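Local coordinates for mandelate racemase/muconate lactonizing protein (PDB 3QLD), which is of unknown function but belongs to the enolase superfamily, pairing an alpha/beta capping domain with a modified TIM barrel, at residues 7-12 against 33-38; 45-50 against 300-305; 334-339 against 354-359. All coordinates share one frame; numbering follows the deposited sequence.

Contact 1 (7-12 against 33-38); sequences VLHRLS and LVQLVD
Leu33 and His9 face each other as a hydrogen-bonded antiparallel pair: His9 N gives to Leu33 O at 2.8 Å, and Leu33 N gives back to His9 O. The same Leu33 O also receives a CA-H...O contact from Leu8 CA. The leucine side chain leans along the strand toward Leu11, where CD1 of Leu33 meets CD2 of Leu11 at 3.7 Å, the two chains crossing at a slant.

Val34 sits on the other face of the sheet, in a non-hydrogen-bonded pair with Leu8. Here CG2 of Val34 and CD2 of Leu8 touch at 3.9 Å, the side chains lying alongside one another, and helices 105-123 and 61-80 pack over this face. Strands 7-12 and 33-38 thus form part of the antiparallel sheet of the N-terminal capping domain known from the enolase superfamily, with strand 369-376 bordering 7-12 and strand 43-48 bordering 33-38.

Gln35 returns to the face of Leu33 and pairs with Val7: Val7 N to Gln35 O is 2.7 Å, and Gln35 N answers to Val7 O. With CG anti to the backbone N (chi1 166°) and the chain extended, its amide reaches diagonally to the His9 imidazole. His9 NE2 donates to Gln35 OE1 at 2.8 Å; the oxygen lies in the ring plane, while the donor sits 34° out of the amide plane. The CB of Val7 rests 3.6 Å from that same OE1. At the other end of the amide, Gln35 NE2 bonds Glu43, and Trp45 lies nearly parallel to the His9 ring.

Contact 2 (45-50 against 300-305); sequences WSECVA and YETGVG
Glu47 carries this contact, its carboxylate meeting the start of helix 303-313. OE1 accepts twice. Thr302 OG1 gives it a short bond of 2.6 Å from above the carboxylate plane, and Gly305 N reaches it at 3.1 Å from the opposite face, on the anti side. The other oxygen, OE2, takes the backbone N of Thr302 at 3.1 Å through its syn lone pair. Extended from a CG anti to the backbone N (chi1 176°), Glu47 reaches from the strand to the helix start. The CB of Glu47 lies against Gly305 N at 3.6 Å, where the helix comes in close with a residue that has no side chain.

Beside the carboxylate, Val304 points its CG1 at the strand backbone and comes within 3.4 Å of Ser46 CA. The same methyl also borders CB of Trp45. On the other flank, Val49 CG1 meets Glu301 CG more loosely, at 4.2 Å.

One step out, Thr302 is the N-cap of the helix: its OG1, turned between backbone N and carbonyl carbon (chi1 83°), accepts from Val304 N at 3.2 Å while giving its own proton to Glu47. Gly303 N is taken by Asp334, and Glu301 OE1 is tied back to Met299 N. Ser46 turns away to bond Ala110 O in helix 105-123.

The capping domain therefore supplies an acid to the N terminus of a barrel-domain helix. Three donors grip this buried carboxylate at the N-terminal end of the helix, whose dipole would be expected to favour the ionised form.

Contact 3 (334-339 against 354-359); sequences DVLKEP and AGVADW
Lys337 lies stretched along the backbone of residues 358 and 359, its aliphatic chain running past the carbonyl of Trp359 to reach that of Asp358. CG passes 3.7 Å from Trp359 O, and the ammonium then closes on the preceding carbonyl, with Lys337 NZ 2.7 Å from Asp358 O. That donor is tilted 27° from the carbonyl plane. With CG anti to the carbonyl carbon (chi1 -59°) the chain sets off toward Trp359, and trans torsions at every later bond carry it on, fully extended, to Asp358. The acidic group of Asp358 takes no direct part, OD1 staying 5.8 Å from Lys337 NZ; within the two segments the ammonium bonds the main chain.

Leu336 is turned differently, its CD2 branch facing both Val356 and Trp359. CD2 of Leu336 lies 4.2 Å from CG2 of Val356 and as far from CB of Trp359, while the indole itself swings away from segment 334-339. These apolar contacts are light, and the carbonyl of Trp359 does more of the joining. Its O takes the backbone N of Lys337 at 2.9 Å, the donor standing almost in line with the C=O, and it also receives a CA-H...O contact from Leu336 CA. A water completes the group, giving to Trp359 O and accepting from Glu338 N, so that two successive amides of segment 334-339 are satisfied directly or through one water. The short 3-10 turn that ends at Trp359 presents these carbonyls, with Trp359 N bonded back to Val356 O.

The two loops flank strand 347-349 in the chain and pack beside helix 303-313, where Leu336 and Trp359 both touch Val307. Val335 reaches Leu11 and Leu13 of strand 3-15, and Val356 and Ala357 rest on Trp45 of strand 43-48.

From the N terminus, contact 1 closes first, pairing strand 3-15 with strand 25-38 and closing a loop of 20 residues, mostly strand. The next strand, 43-48, opens contact 2, which waits some 250 residues, through most of the barrel domain, for helix 303-313. Contact 3 then closes a short loop around strand 347-349. The three follow in series, neither nested nor crossed. In space they adjoin: a probable hydrogen bond from Val34 N to Ser46 O joins contacts 1 and 2, Leu11 meets Val335 between contacts 1 and 3, and Gly303 CA packs on CD1 of Leu336 between contacts 2 and 3. Together they bring the capping sheet against the C-terminal part of the barrel domain.

Contact 1 (7-12 against 33-38)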
ATOM      1  N   VAL A   7      19.541  13.862   8.757  1.00 26.49           N
ATOM      2  CA  VAL A   7      19.307  14.862   7.725  1.00 25.74           C
ATOM      3  C   VAL A   7      18.701  14.157   6.477  1.00 25.94           C
ATOM      4  O   VAL A   7      19.273  13.213   5.962  1.00 26.21           O
ATOM      5  CB  VAL A   7      20.640  15.548   7.278  1.00 26.33           C
ATOM      6  CG1 VAL A   7      20.365  16.580   6.216  1.00 28.08           C
ATOM      7  CG2 VAL A   7      21.402  16.150   8.514  1.00 24.79           C
ATOM      8  N   LEU A   8      17.582  14.663   6.003  1.00 24.22           N
ATOM      9  CA  LEU A   8      16.957  14.163   4.780  1.00 23.92           C
ATOM     10  C   LEU A   8      17.249  15.118   3.703  1.00 24.54           C
ATOM     11  O   LEU A   8      17.044  16.336   3.820  1.00 26.15           O
ATOM     12  CB  LEU A   8      15.436  14.033   4.956  1.00 22.85           C
ATOM     13  CG  LEU A   8      14.982  13.249   6.179  1.00 27.06           C
ATOM     14  CD1 LEU A   8      13.440  13.320   6.356  1.00 27.96           C
ATOM     15  CD2 LEU A   8      15.383  11.849   5.853  1.00 21.90           C
ATOM     16  N   HIS A   9      17.666  14.563   2.580  1.00 25.45           N
ATOM     17  CA  HIS A   9      17.985  15.361   1.458  1.00 26.26           C
ATOM     18  C   HIS A   9      17.062  14.966   0.320  1.00 26.13           C
ATOM     19  O   HIS A   9      17.100  13.833  -0.123  1.00 25.37           O
ATOM     20  CB  HIS A   9      19.395  14.991   0.971  1.00 26.87           C
ATOM     21  CG  HIS A   9      20.452  15.146   2.017  1.00 27.41           C
ATOM     22  ND1 HIS A   9      21.084  16.359   2.240  1.00 30.15           N
ATOM     23  CD2 HIS A   9      20.980  14.265   2.906  1.00 29.48           C
ATOM     24  CE1 HIS A   9      21.977  16.210   3.215  1.00 28.35           C
ATOM     25  NE2 HIS A   9      21.917  14.955   3.653  1.00 30.71           N
ATOM     26  N   ARG A  10      16.326  15.923  -0.213  1.00 26.38           N
ATOM     27  CA  ARG A  10      15.557  15.735  -1.449  1.00 25.39           C
ATOM     28  C   ARG A  10      16.328  16.215  -2.665  1.00 28.03           C
ATOM     29  O   ARG A  10      16.707  17.398  -2.760  1.00 27.99           O
ATOM     30  CB  ARG A  10      14.182  16.438  -1.367  1.00 25.07           C
ATOM     31  CG  ARG A  10      13.227  15.798  -2.361  1.00 25.83           C
ATOM     32  CD  ARG A  10      11.905  16.542  -2.280  1.00 33.08           C
ATOM     33  NE  ARG A  10      11.076  16.103  -3.370  1.00 31.94           N
ATOM     34  CZ  ARG A  10       9.764  15.992  -3.267  1.00 34.20           C
ATOM     35  NH1 ARG A  10       9.062  15.537  -4.303  1.00 33.36           N
ATOM     36  NH2 ARG A  10       9.202  16.301  -2.111  1.00 31.24           N
ATOM     37  N   LEU A  11      16.584  15.299  -3.592  1.00 27.13           N
ATOM     38  CA  LEU A  11      17.476  15.539  -4.679  1.00 28.38           C
ATOM     39  C   LEU A  11      16.729  15.535  -6.004  1.00 29.25           C
ATOM     40  O   LEU A  11      15.692  14.848  -6.170  1.00 27.30           O
ATOM     41  CB  LEU A  11      18.561  14.459  -4.708  1.00 29.97           C
ATOM     42  CG  LEU A  11      19.871  14.681  -3.949  1.00 33.33           C
ATOM     43  CD1 LEU A  11      19.696  15.075  -2.529  1.00 35.50           C
ATOM     44  CD2 LEU A  11      20.781  13.468  -4.072  1.00 33.60           C
ATOM     45  N   SER A  12      17.254  16.305  -6.955  1.00 28.13           N
ATOM     46  CA  SER A  12      16.789  16.220  -8.325  1.00 30.90           C
ATOM     47  C   SER A  12      18.036  16.115  -9.211  1.00 32.12           C
ATOM     48  O   SER A  12      18.790  17.077  -9.271  1.00 31.77           O
ATOM     49  CB  SER A  12      16.012  17.453  -8.700  1.00 32.28           C
ATOM     50  OG  SER A  12      15.543  17.300 -10.043  1.00 37.50           O
ATOM     51  N   LEU A  33      17.774  11.116  -0.082  1.00 22.72           N
ATOM     52  CA  LEU A  33      18.818  10.442   0.747  1.00 22.86           C
ATOM     53  C   LEU A  33      18.673  10.674   2.210  1.00 23.53           C
ATOM     54  O   LEU A  33      18.336  11.796   2.652  1.00 24.56           O
ATOM     55  CB  LEU A  33      20.215  10.852   0.276  1.00 23.77           C
ATOM     56  CG  LEU A  33      20.532  10.664  -1.218  1.00 24.27           C
ATOM     57  CD1 LEU A  33      21.998  11.136  -1.488  1.00 26.12           C
ATOM     58  CD2 LEU A  33      20.440   9.196  -1.560  1.00 23.07           C
ATOM     59  N   VAL A  34      18.919   9.621   2.989  1.00 23.92           N
ATOM     60  CA  VAL A  34      18.843   9.682   4.429  1.00 23.05           C
ATOM     61  C   VAL A  34      20.273   9.699   4.934  1.00 26.40           C
ATOM     62  O   VAL A  34      21.103   8.882   4.503  1.00 25.74           O
ATOM     63  CB  VAL A  34      18.119   8.480   4.973  1.00 23.82           C
ATOM     64  CG1 VAL A  34      18.107   8.486   6.466  1.00 25.73           C
ATOM     65  CG2 VAL A  34      16.629   8.477   4.439  1.00 20.90           C
ATOM     66  N   GLN A  35      20.552  10.675   5.790  1.00 24.54           N
ATOM     67  CA  GLN A  35      21.908  10.781   6.403  1.00 25.34           C
ATOM     68  C   GLN A  35      21.768  10.766   7.886  1.00 26.26           C
ATOM     69  O   GLN A  35      21.025  11.589   8.461  1.00 26.90           O
ATOM     70  CB  GLN A  35      22.632  12.035   5.882  1.00 24.26           C
ATOM     71  CG  GLN A  35      23.918  12.430   6.736  1.00 25.02           C
ATOM     72  CD  GLN A  35      24.500  13.771   6.254  1.00 30.54           C
ATOM     73  OE1 GLN A  35      23.750  14.621   5.794  1.00 31.22           O
ATOM     74  NE2 GLN A  35      25.870  13.942   6.316  1.00 31.61           N
ATOM     75  N   LEU A  36      22.468   9.832   8.542  1.00 25.74           N
ATOM     76  CA  LEU A  36      22.474   9.757  10.020  1.00 26.48           C
ATOM     77  C   LEU A  36      23.903  10.085  10.520  1.00 27.17           C
ATOM     78  O   LEU A  36      24.870   9.732   9.867  1.00 27.16           O
ATOM     79  CB  LEU A  36      22.085   8.364  10.529  1.00 25.88           C
ATOM     80  CG  LEU A  36      20.702   7.885  10.058  1.00 24.99           C
ATOM     81  CD1 LEU A  36      20.609   6.350  10.349  1.00 25.13           C
ATOM     82  CD2 LEU A  36      19.611   8.676  10.843  1.00 25.90           C
ATOM     83  N   VAL A  37      23.976  10.793  11.623  1.00 29.49           N
ATOM     84  CA  VAL A  37      25.283  11.201  12.208  1.00 30.67           C
ATOM     85  C   VAL A  37      25.269  10.993  13.686  1.00 31.66           C
ATOM     86  O   VAL A  37      24.337  11.427  14.417  1.00 30.45           O
ATOM     87  CB  VAL A  37      25.528  12.662  12.017  1.00 31.26           C
ATOM     88  CG1 VAL A  37      27.001  12.970  12.359  1.00 32.70           C
ATOM     89  CG2 VAL A  37      25.216  13.081  10.568  1.00 32.18           C
ATOM     90  N   ASP A  38      26.349  10.392  14.163  1.00 32.73           N
ATOM     91  CA  ASP A  38      26.428  10.156  15.578  1.00 33.47           C
ATOM     92  C   ASP A  38      27.355  11.204  16.238  1.00 33.48           C
ATOM     93  O   ASP A  38      27.904  12.095  15.559  1.00 33.16           O
ATOM     94  CB  ASP A  38      26.794   8.691  15.852  1.00 33.00           C
ATOM     95  CG  ASP A  38      28.260   8.394  15.653  1.00 35.30           C
ATOM     96  OD1 ASP A  38      28.615   7.188  15.616  1.00 34.05           O
ATOM     97  OD2 ASP A  38      29.049   9.358  15.533  1.00 36.16           O
TER

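Contact 2 (45-50 against 300-305)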
ATOM      1  N   TRP A  45      24.419   6.571   5.349  1.00 27.59           N
ATOM      2  CA  TRP A  45      23.529   7.043   4.264  1.00 28.24           C
ATOM      3  C   TRP A  45      22.683   5.919   3.664  1.00 26.27           C
ATOM      4  O   TRP A  45      23.103   4.740   3.682  1.00 26.53           O
ATOM      5  CB  TRP A  45      24.341   7.630   3.100  1.00 27.95           C
ATOM      6  CG  TRP A  45      25.092   8.886   3.501  1.00 30.32           C
ATOM      7  CD1 TRP A  45      26.132   8.976   4.387  1.00 33.18           C
ATOM      8  CD2 TRP A  45      24.848  10.209   3.025  1.00 33.08           C
ATOM      9  NE1 TRP A  45      26.539  10.288   4.504  1.00 33.69           N
ATOM     10  CE2 TRP A  45      25.772  11.069   3.681  1.00 31.50           C
ATOM     11  CE3 TRP A  45      23.913  10.768   2.125  1.00 31.75           C
ATOM     12  CZ2 TRP A  45      25.827  12.449   3.434  1.00 32.01           C
ATOM     13  CZ3 TRP A  45      23.975  12.145   1.876  1.00 31.46           C
ATOM     14  CH2 TRP A  45      24.928  12.970   2.524  1.00 33.09           C
ATOM     15  N   SER A  46      21.545   6.284   3.064  1.00 24.89           N
ATOM     16  CA  SER A  46      20.730   5.336   2.278  1.00 25.31           C
ATOM     17  C   SER A  46      19.879   6.118   1.337  1.00 25.06           C
ATOM     18  O   SER A  46      19.821   7.348   1.443  1.00 22.26           O
ATOM     19  CB  SER A  46      19.790   4.560   3.174  1.00 24.80           C
ATOM     20  OG  SER A  46      18.846   5.445   3.738  1.00 27.17           O
ATOM     21  N   GLU A  47      19.204   5.401   0.423  1.00 25.28           N
ATOM     22  CA  GLU A  47      18.372   6.101  -0.566  1.00 25.32           C
ATOM     23  C   GLU A  47      16.978   5.575  -0.441  1.00 25.78           C
ATOM     24  O   GLU A  47      16.792   4.352  -0.368  1.00 25.84           O
ATOM     25  CB  GLU A  47      18.858   5.876  -1.992  1.00 24.64           C
ATOM     26  CG  GLU A  47      17.970   6.514  -3.044  1.00 26.30           C
ATOM     27  CD  GLU A  47      18.612   6.452  -4.435  1.00 30.36           C
ATOM     28  OE1 GLU A  47      19.822   6.193  -4.518  1.00 31.17           O
ATOM     29  OE2 GLU A  47      17.936   6.655  -5.458  1.00 33.95           O
ATOM     30  N   CYS A  48      15.993   6.470  -0.327  1.00 23.47           N
ATOM     31  CA  CYS A  48      14.573   6.002  -0.470  1.00 24.27           C
ATOM     32  C   CYS A  48      14.251   5.846  -1.980  1.00 25.06           C
ATOM     33  O   CYS A  48      14.405   6.814  -2.711  1.00 26.66           O
ATOM     34  CB  CYS A  48      13.652   6.998   0.252  1.00 22.66           C
ATOM     35  SG  CYS A  48      11.894   6.461   0.057  1.00 25.25           S
ATOM     36  N   VAL A  49      13.911   4.632  -2.453  1.00 23.54           N
ATOM     37  CA  VAL A  49      13.820   4.391  -3.866  1.00 25.23           C
ATOM     38  C   VAL A  49      12.455   4.711  -4.469  1.00 25.21           C
ATOM     39  O   VAL A  49      12.220   4.416  -5.652  1.00 25.68           O
ATOM     40  CB  VAL A  49      14.144   2.877  -4.242  1.00 26.57           C
ATOM     41  CG1 VAL A  49      15.644   2.526  -3.901  1.00 29.24           C
ATOM     42  CG2 VAL A  49      13.245   1.923  -3.545  1.00 25.94           C
ATOM     43  N   ALA A  50      11.551   5.250  -3.663  1.00 22.88           N
ATOM     44  CA  ALA A  50      10.233   5.681  -4.219  1.00 23.50           C
ATOM     45  C   ALA A  50      10.397   6.568  -5.467  1.00 22.52           C
ATOM     46  O   ALA A  50      11.162   7.577  -5.433  1.00 26.40           O
ATOM     47  CB  ALA A  50       9.392   6.416  -3.138  1.00 22.42           C
ATOM     48  N   TYR A 300      16.632   3.075 -11.083  0.70 31.74           N
ATOM     49  CA  TYR A 300      17.317   4.298 -11.577  0.70 31.82           C
ATOM     50  C   TYR A 300      17.996   5.034 -10.392  0.70 30.52           C
ATOM     51  O   TYR A 300      18.099   6.282 -10.315  0.70 28.64           O
ATOM     52  CB  TYR A 300      16.363   5.167 -12.426  0.70 33.02           C
ATOM     53  CG  TYR A 300      16.137   4.598 -13.831  0.70 37.18           C
ATOM     54  CD1 TYR A 300      16.606   5.275 -14.965  0.70 40.34           C
ATOM     55  CD2 TYR A 300      15.491   3.351 -14.025  0.70 40.84           C
ATOM     56  CE1 TYR A 300      16.413   4.750 -16.263  0.70 42.42           C
ATOM     57  CE2 TYR A 300      15.299   2.808 -15.319  0.70 45.07           C
ATOM     58  CZ  TYR A 300      15.767   3.520 -16.431  0.70 44.78           C
ATOM     59  OH  TYR A 300      15.559   3.026 -17.693  0.70 44.73           O
ATOM     60  N   GLU A 301      18.510   4.204  -9.490  1.00 28.28           N
ATOM     61  CA  GLU A 301      19.038   4.653  -8.186  1.00 28.55           C
ATOM     62  C   GLU A 301      20.175   5.673  -8.365  1.00 27.32           C
ATOM     63  O   GLU A 301      20.967   5.537  -9.277  1.00 27.50           O
ATOM     64  CB  GLU A 301      19.640   3.496  -7.357  1.00 29.44           C
ATOM     65  CG  GLU A 301      18.697   2.457  -6.765  1.00 35.48           C
ATOM     66  CD  GLU A 301      18.127   1.462  -7.787  1.00 43.34           C
ATOM     67  OE1 GLU A 301      18.422   1.526  -9.005  1.00 34.88           O
ATOM     68  OE2 GLU A 301      17.321   0.613  -7.342  1.00 51.14           O
ATOM     69  N   THR A 302      20.270   6.667  -7.478  1.00 26.83           N
ATOM     70  CA  THR A 302      21.582   7.330  -7.312  1.00 27.32           C
ATOM     71  C   THR A 302      22.655   6.363  -6.807  1.00 25.88           C
ATOM     72  O   THR A 302      22.435   5.152  -6.494  1.00 25.60           O
ATOM     73  CB  THR A 302      21.587   8.494  -6.310  1.00 26.65           C
ATOM     74  OG1 THR A 302      21.743   7.926  -5.005  1.00 28.78           O
ATOM     75  CG2 THR A 302      20.259   9.383  -6.381  1.00 28.63           C
ATOM     76  N   GLY A 303      23.850   6.898  -6.704  1.00 26.46           N
ATOM     77  CA  GLY A 303      24.995   6.049  -6.286  1.00 27.44           C
ATOM     78  C   GLY A 303      24.817   5.337  -4.990  1.00 26.17           C
ATOM     79  O   GLY A 303      25.300   4.218  -4.827  1.00 28.59           O
ATOM     80  N   VAL A 304      24.108   5.962  -4.053  1.00 26.45           N
ATOM     81  CA  VAL A 304      23.869   5.383  -2.731  1.00 26.65           C
ATOM     82  C   VAL A 304      23.030   4.109  -2.780  1.00 26.01           C
ATOM     83  O   VAL A 304      23.447   3.056  -2.299  1.00 27.09           O
ATOM     84  CB  VAL A 304      23.299   6.472  -1.732  1.00 26.10           C
ATOM     85  CG1 VAL A 304      22.861   5.836  -0.388  1.00 25.13           C
ATOM     86  CG2 VAL A 304      24.440   7.531  -1.477  1.00 28.16           C
ATOM     87  N   GLY A 305      21.806   4.229  -3.263  1.00 25.51           N
ATOM     88  CA  GLY A 305      20.976   3.073  -3.619  1.00 25.91           C
ATOM     89  C   GLY A 305      21.623   2.016  -4.526  1.00 26.53           C
ATOM     90  O   GLY A 305      21.416   0.820  -4.331  1.00 24.54           O
TER

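Contact 3 (334-339 against 354-359)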
ATOM      1  N   ASP A 334      26.740  11.968 -10.701  1.00 36.28           N
ATOM      2  CA  ASP A 334      26.077  11.185  -9.648  1.00 35.12           C
ATOM      3  C   ASP A 334      26.567  11.664  -8.259  1.00 34.26           C
ATOM      4  O   ASP A 334      27.372  12.591  -8.172  1.00 34.53           O
ATOM      5  CB  ASP A 334      26.427   9.698  -9.904  1.00 35.84           C
ATOM      6  CG  ASP A 334      25.465   8.705  -9.231  1.00 34.96           C
ATOM      7  OD1 ASP A 334      24.656   9.130  -8.420  1.00 34.15           O
ATOM      8  OD2 ASP A 334      25.567   7.473  -9.489  1.00 34.00           O
ATOM      9  N   VAL A 335      26.089  11.065  -7.180  1.00 31.55           N
ATOM     10  CA  VAL A 335      26.386  11.545  -5.828  1.00 31.24           C
ATOM     11  C   VAL A 335      27.605  10.880  -5.152  1.00 30.54           C
ATOM     12  O   VAL A 335      27.850  11.058  -3.954  1.00 30.40           O
ATOM     13  CB  VAL A 335      25.123  11.417  -4.933  1.00 31.37           C
ATOM     14  CG1 VAL A 335      23.905  11.945  -5.704  1.00 33.74           C
ATOM     15  CG2 VAL A 335      24.897   9.957  -4.578  1.00 32.64           C
ATOM     16  N   LEU A 336      28.386  10.164  -5.940  1.00 31.80           N
ATOM     17  CA  LEU A 336      29.625   9.533  -5.453  1.00 31.11           C
ATOM     18  C   LEU A 336      30.843  10.227  -6.039  1.00 32.63           C
ATOM     19  O   LEU A 336      30.787  10.731  -7.132  1.00 33.49           O
ATOM     20  CB  LEU A 336      29.666   8.050  -5.825  1.00 31.80           C
ATOM     21  CG  LEU A 336      28.458   7.196  -5.350  1.00 29.57           C
ATOM     22  CD1 LEU A 336      28.701   5.758  -5.819  1.00 27.12           C
ATOM     23  CD2 LEU A 336      28.364   7.251  -3.836  1.00 28.61           C
ATOM     24  N   LYS A 337      31.927  10.288  -5.280  1.00 35.35           N
ATOM     25  CA  LYS A 337      33.179  10.924  -5.764  1.00 36.54           C
ATOM     26  C   LYS A 337      33.692  10.166  -7.010  1.00 36.61           C
ATOM     27  O   LYS A 337      34.142  10.749  -8.001  1.00 36.73           O
ATOM     28  CB  LYS A 337      34.229  10.913  -4.637  1.00 37.46           C
ATOM     29  CG  LYS A 337      33.853  11.642  -3.324  1.00 38.49           C
ATOM     30  CD  LYS A 337      34.779  11.161  -2.152  1.00 38.96           C
ATOM     31  CE  LYS A 337      34.581  12.004  -0.861  1.00 42.74           C
ATOM     32  NZ  LYS A 337      35.306  11.418   0.344  1.00 45.55           N
ATOM     33  N   GLU A 338      33.533   8.859  -6.962  1.00 38.23           N
ATOM     34  CA  GLU A 338      33.931   7.906  -8.003  1.00 39.71           C
ATOM     35  C   GLU A 338      32.739   7.067  -8.507  1.00 39.73           C
ATOM     36  O   GLU A 338      32.245   6.217  -7.729  1.00 39.14           O
ATOM     37  CB  GLU A 338      34.924   6.921  -7.381  1.00 40.86           C
ATOM     38  CG  GLU A 338      36.275   7.586  -7.014  1.00 47.31           C
ATOM     39  CD  GLU A 338      36.977   8.029  -8.277  1.00 54.15           C
ATOM     40  OE1 GLU A 338      37.401   7.115  -9.036  1.00 56.40           O
ATOM     41  OE2 GLU A 338      37.024   9.265  -8.544  1.00 56.85           O
ATOM     42  N   PRO A 339      32.362   7.207  -9.803  1.00 39.34           N
ATOM     43  CA  PRO A 339      31.160   6.558 -10.343  1.00 39.54           C
ATOM     44  C   PRO A 339      31.267   5.033 -10.192  1.00 39.02           C
ATOM     45  O   PRO A 339      32.379   4.482 -10.173  1.00 37.51           O
ATOM     46  CB  PRO A 339      31.173   6.944 -11.841  1.00 39.94           C
ATOM     47  CG  PRO A 339      32.595   7.242 -12.144  1.00 40.97           C
ATOM     48  CD  PRO A 339      33.220   7.746 -10.877  1.00 39.96           C
ATOM     49  N   ALA A 354      32.883  -0.284   4.349  1.00 33.71           N
ATOM     50  CA  ALA A 354      32.290  -0.305   5.663  1.00 34.71           C
ATOM     51  C   ALA A 354      31.406   0.932   5.646  1.00 36.92           C
ATOM     52  O   ALA A 354      31.783   1.978   6.202  1.00 37.03           O
ATOM     53  CB  ALA A 354      33.370  -0.157   6.780  1.00 34.89           C
ATOM     54  N   GLY A 355      30.256   0.838   4.977  1.00 36.96           N
ATOM     55  CA  GLY A 355      29.395   2.007   4.845  1.00 36.73           C
ATOM     56  C   GLY A 355      29.742   2.852   3.629  1.00 36.26           C
ATOM     57  O   GLY A 355      30.905   3.004   3.262  1.00 36.06           O
ATOM     58  N   VAL A 356      28.736   3.484   3.025  1.00 34.33           N
ATOM     59  CA  VAL A 356      28.998   4.326   1.867  1.00 32.95           C
ATOM     60  C   VAL A 356      29.400   5.783   2.155  1.00 31.04           C
ATOM     61  O   VAL A 356      29.710   6.505   1.230  1.00 31.20           O
ATOM     62  CB  VAL A 356      27.804   4.274   0.894  1.00 32.44           C
ATOM     63  CG1 VAL A 356      26.631   5.064   1.471  1.00 35.24           C
ATOM     64  CG2 VAL A 356      28.184   4.798  -0.425  1.00 32.96           C
ATOM     65  N   ALA A 357      29.403   6.225   3.407  1.00 32.58           N
ATOM     66  CA  ALA A 357      29.623   7.663   3.701  1.00 33.79           C
ATOM     67  C   ALA A 357      30.846   8.268   3.021  1.00 35.25           C
ATOM     68  O   ALA A 357      30.747   9.352   2.408  1.00 35.59           O
ATOM     69  CB  ALA A 357      29.606   7.955   5.252  1.00 33.19           C
ATOM     70  N   ASP A 358      31.968   7.534   3.048  1.00 36.32           N
ATOM     71  CA  ASP A 358      33.285   8.022   2.538  1.00 37.79           C
ATOM     72  C   ASP A 358      33.338   8.223   1.034  1.00 37.06           C
ATOM     73  O   ASP A 358      34.194   8.958   0.540  1.00 37.19           O
ATOM     74  CB  ASP A 358      34.430   7.075   2.934  1.00 38.51           C
ATOM     75  CG  ASP A 358      34.825   7.238   4.399  1.00 42.72           C
ATOM     76  OD1 ASP A 358      34.270   8.174   5.037  1.00 44.29           O
ATOM     77  OD2 ASP A 358      35.703   6.471   4.914  1.00 47.71           O
ATOM     78  N   TRP A 359      32.382   7.588   0.350  1.00 35.04           N
ATOM     79  CA  TRP A 359      32.232   7.600  -1.063  1.00 34.70           C
ATOM     80  C   TRP A 359      31.306   8.711  -1.576  1.00 33.15           C
ATOM     81  O   TRP A 359      31.285   8.993  -2.752  1.00 33.52           O
ATOM     82  CB  TRP A 359      31.679   6.250  -1.527  1.00 35.97           C
ATOM     83  CG  TRP A 359      32.660   5.160  -1.491  1.00 39.06           C
ATOM     84  CD1 TRP A 359      33.938   5.217  -0.965  1.00 40.12           C
ATOM     85  CD2 TRP A 359      32.489   3.809  -1.981  1.00 39.20           C
ATOM     86  NE1 TRP A 359      34.556   4.000  -1.110  1.00 38.51           N
ATOM     87  CE2 TRP A 359      33.709   3.120  -1.733  1.00 41.36           C
ATOM     88  CE3 TRP A 359      31.436   3.114  -2.605  1.00 41.85           C
ATOM     89  CZ2 TRP A 359      33.903   1.774  -2.082  1.00 41.54           C
ATOM     90  CZ3 TRP A 359      31.634   1.741  -2.953  1.00 42.12           C
ATOM     91  CH2 TRP A 359      32.854   1.100  -2.693  1.00 42.89           C
TER
HETATM   92  O   HOH W   1      33.434   7.353  -4.477  1.00 40.00           O